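Local coordinates for protein beta-glucoside kinase (Listeria monocytogenes, PDB 4HTL) that phosphorylates cellobiose at the expense of ATP, giving cellobiose-6'-phosphate, and may also regulate transcription of the cellobiose-PTS operon, at residues A[185-190]-A[196-201]; A[248-251]-A[255-258]. One frame throughout, in Å; residues are numbered along the deposited sequence.

In the fold
Both contacts are short-range closures, met in series along the chain: 185-190 with 196-201 is complete before 248-251 with 255-258 begins. Contact 1 joins helix 180-191 to the loop leading into helix 200-208; contact 2 joins the loop after strand 240-244 to helix 253-261. Their centres lie about 19 Å apart and their nearest atoms about 6 Å, without touching. What they share is the neighbouring helices 200-208 and 212-236. Contact 1 is buried among them: Tyr187 and Ile198 both touch Ile203, and Tyr187 also touches helix 212-236. Contact 2 is a surface salt bridge within the strand-to-helix connection, whose Arg250 also bridges to Asp208 of helix 200-208. Both lie away from the predicted ATP-binding residues.

Contact 1. Residues A[185-190]-A[196-201]; sequences RQYAEL and EEITGE
Ile198 reaches across to helix 180-191 with both of its branches: CG2 meets Tyr187, while CD1 lies mainly on Ala188 and also comes near the ring. The longer branch ends on the helix backbone: Ile198 CD1 stands 3.3 Å from Ala188 CA and 3.4 Å from Ala188 CB, the latter closer than carbon atoms usually pack. Ile198 CG2, the short branch, approaches Tyr187 CD2 at 3.8 Å. It comes to the ring at a slant, and Tyr187 CD2 also has Ile198 CD1 4.0 Å away, so this ring carbon faces both branches. With CG anti to the backbone N (chi1 -161°), Tyr187 carries its ring toward 196-201. No hydrogen bond crosses between the segments; the 136 Å² buried between them comes from apolar contact, with Tyr187 and Ile198 both buried. Around them, Ile203 of helix 200-208 touches both side chains, and Leu217 of helix 212-236 packs on Tyr187. The backbone of Ile198 is tied back as well, its O accepting a bond from Arg184 NE. Thr199 OG1 N-caps the next helix through Glu202 N. This is a short connection between consecutive helices, 180-191 and 200-208, with a 3-10 turn in it, whose apolar residue before the N-cap plugs against the first helix.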
loop_
_atom_site.group_PDB
_atom_site.type_symbol
_atom_site.label_atom_id
_atom_site.label_comp_id
_atom_site.label_asym_id
_atom_site.label_seq_id
_atom_site.Cartn_x
_atom_site.Cartn_y
_atom_site.Cartn_z
ATOM N N ARG A 185 -1.777 28.584 0.386
ATOM C CA ARG A 185 -3.194 28.907 0.157
ATOM C C ARG A 185 -3.924 29.204 1.451
ATOM O O ARG A 185 -4.662 30.178 1.537
ATOM C CB ARG A 185 -3.886 27.784 -0.578
ATOM C CG ARG A 185 -3.473 27.742 -2.030
ATOM C CD ARG A 185 -4.247 26.715 -2.858
ATOM N NE ARG A 185 -5.695 26.774 -2.612
ATOM C CZ ARG A 185 -6.447 25.733 -2.249
ATOM N NH1 ARG A 185 -5.912 24.515 -2.119
ATOM N NH2 ARG A 185 -7.753 25.894 -2.025
ATOM N N GLN A 186 -3.724 28.367 2.466
ATOM C CA GLN A 186 -4.361 28.592 3.728
ATOM C C GLN A 186 -3.894 29.896 4.374
ATOM O O GLN A 186 -4.695 30.644 4.927
ATOM C CB GLN A 186 -4.078 27.441 4.688
ATOM C CG GLN A 186 -4.726 26.133 4.284
ATOM C CD GLN A 186 -4.213 24.900 5.030
ATOM O OE1 GLN A 186 -3.132 24.929 5.629
ATOM N NE2 GLN A 186 -5.002 23.789 4.987
ATOM N N TYR A 187 -2.586 30.132 4.356
ATOM C CA TYR A 187 -2.049 31.378 4.899
ATOM C C TYR A 187 -2.614 32.604 4.206
ATOM O O TYR A 187 -2.966 33.595 4.880
ATOM C CB TYR A 187 -0.528 31.373 4.841
ATOM C CG TYR A 187 0.089 32.403 5.790
ATOM C CD1 TYR A 187 0.007 32.240 7.172
ATOM C CD2 TYR A 187 0.765 33.512 5.299
ATOM C CE1 TYR A 187 0.543 33.167 8.034
ATOM C CE2 TYR A 187 1.327 34.434 6.156
ATOM C CZ TYR A 187 1.205 34.254 7.529
ATOM O OH TYR A 187 1.766 35.156 8.385
ATOM N N ALA A 188 -2.733 32.552 2.878
ATOM C CA ALA A 188 -3.394 33.635 2.138
ATOM C C ALA A 188 -4.831 33.875 2.629
ATOM O O ALA A 188 -5.235 35.023 2.901
ATOM C CB ALA A 188 -3.383 33.326 0.652
ATOM N N GLU A 189 -5.599 32.801 2.790
ATOM C CA GLU A 189 -6.987 32.909 3.296
ATOM C C GLU A 189 -7.065 33.487 4.691
ATOM O O GLU A 189 -7.956 34.294 5.001
ATOM C CB GLU A 189 -7.663 31.535 3.340
ATOM C CG GLU A 189 -7.984 30.974 1.977
ATOM C CD GLU A 189 -8.847 29.731 2.012
ATOM O OE1 GLU A 189 -9.171 29.231 3.124
ATOM O OE2 GLU A 189 -9.187 29.236 0.913
ATOM N N LEU A 190 -6.162 33.048 5.555
ATOM C CA LEU A 190 -6.209 33.478 6.954
ATOM C C LEU A 190 -5.750 34.911 7.133
ATOM O O LEU A 190 -6.301 35.604 7.986
ATOM C CB LEU A 190 -5.450 32.524 7.889
ATOM C CG LEU A 190 -6.196 31.316 8.493
ATOM C CD1 LEU A 190 -7.211 31.758 9.542
ATOM C CD2 LEU A 190 -6.850 30.474 7.436
ATOM N N GLU A 196 0.440 34.940 -4.238
ATOM C CA GLU A 196 1.708 35.095 -4.965
ATOM C C GLU A 196 2.811 35.743 -4.123
ATOM O O GLU A 196 3.992 35.548 -4.417
ATOM C CB GLU A 196 1.510 35.812 -6.320
ATOM C CG GLU A 196 0.876 37.198 -6.259
ATOM C CD GLU A 196 -0.641 37.183 -6.410
ATOM O OE1 GLU A 196 -1.165 38.181 -6.955
ATOM O OE2 GLU A 196 -1.306 36.190 -5.994
ATOM N N GLU A 197 2.418 36.465 -3.066
ATOM C CA GLU A 197 3.340 37.179 -2.161
ATOM C C GLU A 197 3.723 36.401 -0.900
ATOM O O GLU A 197 4.503 36.880 -0.062
ATOM C CB GLU A 197 2.724 38.522 -1.780
ATOM C CG GLU A 197 2.761 39.495 -2.955
ATOM C CD GLU A 197 1.949 40.755 -2.741
ATOM O OE1 GLU A 197 1.641 41.099 -1.573
ATOM O OE2 GLU A 197 1.614 41.401 -3.761
ATOM N N ILE A 198 3.185 35.194 -0.776
ATOM C CA ILE A 198 3.436 34.348 0.390
ATOM C C ILE A 198 4.437 33.237 0.040
ATOM O O ILE A 198 4.296 32.536 -0.966
ATOM C CB ILE A 198 2.118 33.740 0.908
ATOM C CG1 ILE A 198 1.170 34.845 1.405
ATOM C CG2 ILE A 198 2.378 32.685 1.999
ATOM C CD1 ILE A 198 -0.258 34.391 1.498
ATOM N N THR A 199 5.427 33.063 0.911
ATOM C CA THR A 199 6.433 32.012 0.783
ATOM C C THR A 199 6.235 30.960 1.895
ATOM O O THR A 199 5.757 31.285 2.980
ATOM C CB THR A 199 7.838 32.622 0.920
ATOM O OG1 THR A 199 8.010 33.116 2.255
ATOM C CG2 THR A 199 8.029 33.797 -0.103
ATOM N N GLY A 200 6.649 29.723 1.645
ATOM C CA GLY A 200 6.695 28.722 2.696
ATOM C C GLY A 200 7.617 29.136 3.815
ATOM O O GLY A 200 7.319 28.906 4.992
ATOM N N GLU A 201 8.701 29.818 3.451
ATOM C CA GLU A 201 9.705 30.228 4.420
ATOM C C GLU A 201 9.088 31.171 5.457
ATOM O O GLU A 201 9.365 31.057 6.669
ATOM C CB GLU A 201 10.904 30.892 3.712
ATOM C CG GLU A 201 12.015 31.326 4.637
ATOM C CD GLU A 201 13.157 31.984 3.890
ATOM O OE1 GLU A 201 13.594 31.420 2.863
ATOM O OE2 GLU A 201 13.625 33.064 4.328
#

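Contact 2. Residues A[248-251]-A[255-258]; sequences TSRP and AELK
Arg250 and Glu256 form a two-pronged salt bridge in which the guanidinium is used side-on. Arg250 NE gives the shorter bond, 2.6 Å to Glu256 OE1, and it is nearly straight, with an N-H...O angle of 170°. The second prong runs from Arg250 NH2 to Glu256 OE2 at 3.1 Å. Both acceptors lie near the guanidinium plane, yet the two flat groups are not coplanar: their planes are 44° apart. The twist is taken up at the carboxylate, where OE1 is met on its syn side while NH2 stands above the plane at OE2. Arg250 arrives here by a bend at chi2 (68°), and Glu256 comes from the helix with its chain extended beyond CG. The two side chains cross at about a right angle. The pair thus clips the loop after strand 240-244 to the first turn of helix 253-261, within a beta-strand-to-helix connection of the ASKHA-type fold to which ROK kinases belong. A second shell steadies each partner. OE1 also bonds Thr252 OG1, and more weakly Tyr222 OH, while NH2 is shared between the carboxylates of Glu256 and Asp208, whose negative charges probably offset that of the guanidinium. Tyr207 of helix 200-208 touches both side chains, Phe204 of that helix rests on Arg250, and farther back Ser249 OG bonds the carbonyl of Gly246.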
loop_
_atom_site.group_PDB
_atom_site.type_symbol
_atom_site.label_atom_id
_atom_site.label_comp_id
_atom_site.label_asym_id
_atom_site.label_seq_id
_atom_site.Cartn_x
_atom_site.Cartn_y
_atom_site.Cartn_z
ATOM N N THR A 248 11.743 19.645 2.259
ATOM C CA THR A 248 13.154 19.722 2.699
ATOM C C THR A 248 13.712 21.158 2.827
ATOM O O THR A 248 14.801 21.355 3.385
ATOM C CB THR A 248 14.121 18.926 1.786
ATOM O OG1 THR A 248 14.380 19.638 0.549
ATOM C CG2 THR A 248 13.588 17.564 1.529
ATOM N N SER A 249 12.982 22.139 2.313
ATOM C CA SER A 249 13.285 23.576 2.547
ATOM C C SER A 249 13.150 23.910 4.053
ATOM O O SER A 249 13.587 24.951 4.479
ATOM C CB SER A 249 12.367 24.517 1.735
ATOM O OG SER A 249 11.002 24.413 2.155
ATOM N N ARG A 250 12.560 23.002 4.830
ATOM C CA ARG A 250 12.515 23.108 6.308
ATOM C C ARG A 250 13.651 22.205 6.870
ATOM O O ARG A 250 13.536 20.986 6.905
ATOM C CB ARG A 250 11.124 22.687 6.809
ATOM C CG ARG A 250 10.966 22.624 8.328
ATOM C CD ARG A 250 11.045 23.982 8.950
ATOM N NE ARG A 250 10.718 23.946 10.371
ATOM C CZ ARG A 250 10.738 25.017 11.154
ATOM N NH1 ARG A 250 11.171 26.163 10.659
ATOM N NH2 ARG A 250 10.405 24.925 12.443
ATOM N N PRO A 251 14.730 22.807 7.361
ATOM C CA PRO A 251 15.912 22.033 7.755
ATOM C C PRO A 251 15.661 20.945 8.816
ATOM O O PRO A 251 16.277 19.896 8.763
ATOM C CB PRO A 251 16.848 23.104 8.302
ATOM C CG PRO A 251 16.516 24.259 7.446
ATOM C CD PRO A 251 15.018 24.255 7.389
ATOM N N ALA A 255 13.081 15.833 12.275
ATOM C CA ALA A 255 12.989 15.863 13.742
ATOM C C ALA A 255 11.578 16.282 14.137
ATOM O O ALA A 255 11.002 15.704 15.066
ATOM C CB ALA A 255 14.032 16.776 14.404
ATOM N N GLU A 256 11.013 17.229 13.390
ATOM C CA GLU A 256 9.651 17.753 13.696
ATOM C C GLU A 256 8.557 16.689 13.460
ATOM O O GLU A 256 7.648 16.547 14.235
ATOM C CB GLU A 256 9.383 19.007 12.913
ATOM C CG GLU A 256 10.209 20.195 13.397
ATOM C CD GLU A 256 9.836 21.454 12.648
ATOM O OE1 GLU A 256 10.290 21.678 11.564
ATOM O OE2 GLU A 256 9.081 22.236 13.151
ATOM N N LEU A 257 8.717 15.918 12.390
ATOM C CA LEU A 257 7.804 14.821 12.095
ATOM C C LEU A 257 7.928 13.716 13.101
ATOM O O LEU A 257 6.939 13.185 13.549
ATOM C CB LEU A 257 8.036 14.239 10.712
ATOM C CG LEU A 257 7.455 14.994 9.546
ATOM C CD1 LEU A 257 7.830 14.265 8.246
ATOM C CD2 LEU A 257 5.951 15.238 9.724
ATOM N N LYS A 258 9.154 13.365 13.494
ATOM C CA LYS A 258 9.326 12.342 14.527
ATOM C C LYS A 258 8.627 12.757 15.819
ATOM O O LYS A 258 8.075 11.920 16.528
ATOM C CB LYS A 258 10.818 12.075 14.795
ATOM C CG LYS A 258 11.539 11.265 13.713
ATOM C CD LYS A 258 12.997 11.157 14.106
ATOM C CE LYS A 258 13.786 10.374 13.113
ATOM N NZ LYS A 258 15.219 10.418 13.500
#